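Local coordinates for deacetylase EF_0837 (Enterococcus faecalis, PDB 2ICS), which is a zinc-dependent esterase of the amidohydrolase type that deacetylates acetyl-(R)-mandelate in vitro, though with very low efficiency, at residues Trp56-Val61 with Ile269-Tyr274. Residues are numbered along the deposited sequence; the frame is centred on the assembly and turned at random.
With ZN (zinc ion), chain B.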
loop_
_atom_site.group_PDB
_atom_site.type_symbol
_atom_site.label_atom_id
_atom_site.label_comp_id
_atom_site.label_asym_id
_atom_site.label_seq_id
_atom_site.Cartn_x
_atom_site.Cartn_y
_atom_site.Cartn_z
ATOM N N TRP A 56 3.437 -9.834 -1.371
ATOM C CA TRP A 56 2.448 -8.786 -1.140
ATOM C C TRP A 56 3.135 -7.459 -0.859
ATOM O O TRP A 56 4.194 -7.423 -0.237
ATOM C CB TRP A 56 1.530 -9.156 0.026
ATOM C CG TRP A 56 0.738 -10.419 -0.177
ATOM C CD1 TRP A 56 0.551 -11.100 -1.352
ATOM C CD2 TRP A 56 -0.007 -11.134 0.824
ATOM N NE1 TRP A 56 -0.265 -12.194 -1.141
ATOM C CE2 TRP A 56 -0.620 -12.238 0.183
ATOM C CE3 TRP A 56 -0.212 -10.949 2.201
ATOM C CZ2 TRP A 56 -1.426 -13.156 0.872
ATOM C CZ3 TRP A 56 -1.015 -11.863 2.891
ATOM C CH2 TRP A 56 -1.612 -12.954 2.219
ATOM N N ILE A 57 2.519 -6.372 -1.319
ATOM C CA ILE A 57 3.061 -5.025 -1.160
ATOM C C ILE A 57 2.028 -4.082 -0.549
ATOM O O ILE A 57 0.920 -3.941 -1.072
ATOM C CB ILE A 57 3.489 -4.432 -2.537
ATOM C CG1 ILE A 57 4.519 -5.336 -3.214
ATOM C CG2 ILE A 57 4.064 -3.038 -2.351
ATOM C CD1 ILE A 57 4.813 -4.955 -4.683
ATOM N N ASP A 58 2.402 -3.430 0.552
ATOM C CA ASP A 58 1.521 -2.482 1.238
ATOM C C ASP A 58 2.048 -1.087 0.913
ATOM O O ASP A 58 3.011 -0.645 1.528
ATOM C CB ASP A 58 1.588 -2.711 2.748
ATOM C CG ASP A 58 0.441 -2.054 3.492
ATOM O OD1 ASP A 58 -0.154 -1.094 2.956
ATOM O OD2 ASP A 58 0.143 -2.495 4.624
ATOM N N ASP A 59 1.423 -0.386 -0.033
ATOM C CA ASP A 59 1.922 0.934 -0.415
ATOM C C ASP A 59 1.515 2.131 0.443
ATOM O O ASP A 59 1.663 3.276 0.022
ATOM C CB ASP A 59 1.629 1.227 -1.901
ATOM C CG ASP A 59 0.158 1.463 -2.184
ATOM O OD1 ASP A 59 -0.616 1.689 -1.229
ATOM O OD2 ASP A 59 -0.214 1.434 -3.377
ATOM N N HIS A 60 0.978 1.885 1.630
ATOM C CA HIS A 60 0.663 2.991 2.519
ATOM C C HIS A 60 0.928 2.497 3.929
ATOM O O HIS A 60 0.092 1.843 4.554
ATOM C CB HIS A 60 -0.776 3.492 2.376
ATOM C CG HIS A 60 -1.040 4.743 3.156
ATOM N ND1 HIS A 60 -1.969 5.696 2.802
ATOM C CD2 HIS A 60 -0.486 5.185 4.316
ATOM C CE1 HIS A 60 -1.952 6.667 3.738
ATOM N NE2 HIS A 60 -1.068 6.401 4.678
ATOM N N VAL A 61 2.108 2.847 4.426
ATOM C CA VAL A 61 2.555 2.411 5.736
ATOM C C VAL A 61 3.295 3.524 6.488
ATOM O O VAL A 61 3.667 4.538 5.906
ATOM C CB VAL A 61 3.491 1.195 5.534
ATOM C CG1 VAL A 61 4.496 1.096 6.644
ATOM C CG2 VAL A 61 2.664 -0.065 5.411
ATOM N N ILE A 269 -5.047 -1.977 -2.503
ATOM C CA ILE A 269 -5.432 -2.149 -1.117
ATOM C C ILE A 269 -4.223 -1.929 -0.216
ATOM O O ILE A 269 -3.179 -2.554 -0.396
ATOM C CB ILE A 269 -6.008 -3.568 -0.906
ATOM C CG1 ILE A 269 -7.302 -3.713 -1.709
ATOM C CG2 ILE A 269 -6.268 -3.837 0.574
ATOM C CD1 ILE A 269 -7.841 -5.119 -1.724
ATOM N N SER A 270 -4.367 -1.015 0.739
ATOM C CA SER A 270 -3.298 -0.695 1.683
ATOM C C SER A 270 -3.891 -0.499 3.074
ATOM O O SER A 270 -5.101 -0.317 3.226
ATOM C CB SER A 270 -2.540 0.560 1.244
ATOM O OG SER A 270 -3.417 1.662 1.109
ATOM N N THR A 271 -3.026 -0.487 4.080
ATOM C CA THR A 271 -3.453 -0.398 5.471
ATOM C C THR A 271 -3.378 0.919 6.228
ATOM O O THR A 271 -4.178 1.138 7.141
ATOM C CB THR A 271 -2.648 -1.382 6.319
ATOM O OG1 THR A 271 -1.262 -1.019 6.246
ATOM C CG2 THR A 271 -2.824 -2.810 5.806
ATOM N N ASP A 272 -2.432 1.782 5.861
ATOM C CA ASP A 272 -2.190 3.025 6.596
ATOM C C ASP A 272 -2.013 2.590 8.048
ATOM O O ASP A 272 -2.553 3.180 8.979
ATOM C CB ASP A 272 -3.335 4.019 6.500
ATOM C CG ASP A 272 -3.064 5.276 7.319
ATOM O OD1 ASP A 272 -1.878 5.617 7.495
ATOM O OD2 ASP A 272 -4.018 5.932 7.783
ATOM N N ILE A 273 -1.239 1.528 8.209
ATOM C CA ILE A 273 -0.972 0.926 9.503
ATOM C C ILE A 273 0.192 1.570 10.258
ATOM O O ILE A 273 1.139 2.089 9.663
ATOM C CB ILE A 273 -0.652 -0.572 9.304
ATOM C CG1 ILE A 273 -0.613 -1.305 10.639
ATOM C CG2 ILE A 273 0.707 -0.724 8.599
ATOM C CD1 ILE A 273 -0.463 -2.814 10.473
ATOM N N TYR A 274 0.090 1.549 11.579
ATOM C CA TYR A 274 1.149 2.033 12.455
ATOM C C TYR A 274 0.877 1.280 13.753
ATOM O O TYR A 274 -0.219 0.735 13.928
ATOM C CB TYR A 274 1.138 3.565 12.596
ATOM C CG TYR A 274 0.100 4.185 13.487
ATOM C CD1 TYR A 274 0.455 4.712 14.730
ATOM C CD2 TYR A 274 -1.220 4.316 13.066
ATOM C CE1 TYR A 274 -0.482 5.360 15.526
ATOM C CE2 TYR A 274 -2.164 4.961 13.854
ATOM C CZ TYR A 274 -1.791 5.482 15.082
ATOM O OH TYR A 274 -2.723 6.127 15.861
HETATM ZN ZN ZN B . -0.884 7.422 6.652
HETATM O O HOH W 1 -0.569 -1.991 -1.455
HETATM O O HOH W 2 -2.832 7.909 6.792
#
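Both H60 and D272 carry CG anti to the backbone N (chi1 -172° and 178°), and with these torsions the two side chains extend next to one another toward a single zinc ion. The site belongs to the TIM barrel of a binuclear amidohydrolase: H60 lies in the corner at the end of strand 51-61, in the family's His-X-His motif with H62, and D272 comes from the loop before helix 275-279. H60 NE2 and D272 OD1 each bind the metal at 2.2 Å. H60 NE2 and D272 OD1 stand 3.0 Å apart because they share the metal, not through a hydrogen bond; H62, the carbamate of modified K154 and a water complete the sphere. Imidazole and carboxylate planes are inclined to each other, while D272 CB sits over one face of the H60 ring, 3.8 Å from its centroid, a CH-pi contact. H60 ND1 is hydrogen-bonded to T210 OG1, a second-shell contact that probably helps fix the ring's rotation. The backbones are tied beside the site by a bent hydrogen bond from D272 N to H60 O.

Behind the metal, D58 grips T271 with both carboxylate oxygens, each met on its syn side. T271 N donates to D58 OD1 at 3.1 Å and nearly straight (162°), and the T271 hydroxyl donates from OG1 to D58 OD2 at 2.6 Å; this pairing holds the carboxylate against rotation and probably helps position the backbone just before D272. S270 CB packs against D58 OD1 and D59 OD1, while its OG is hydrogen-bonded to D243 and to the G245 amide. At the strand end of the contact, a water accepts from D59 N and donates to I57 O and to I269 O, the latter at 2.9 Å from the water oxygen.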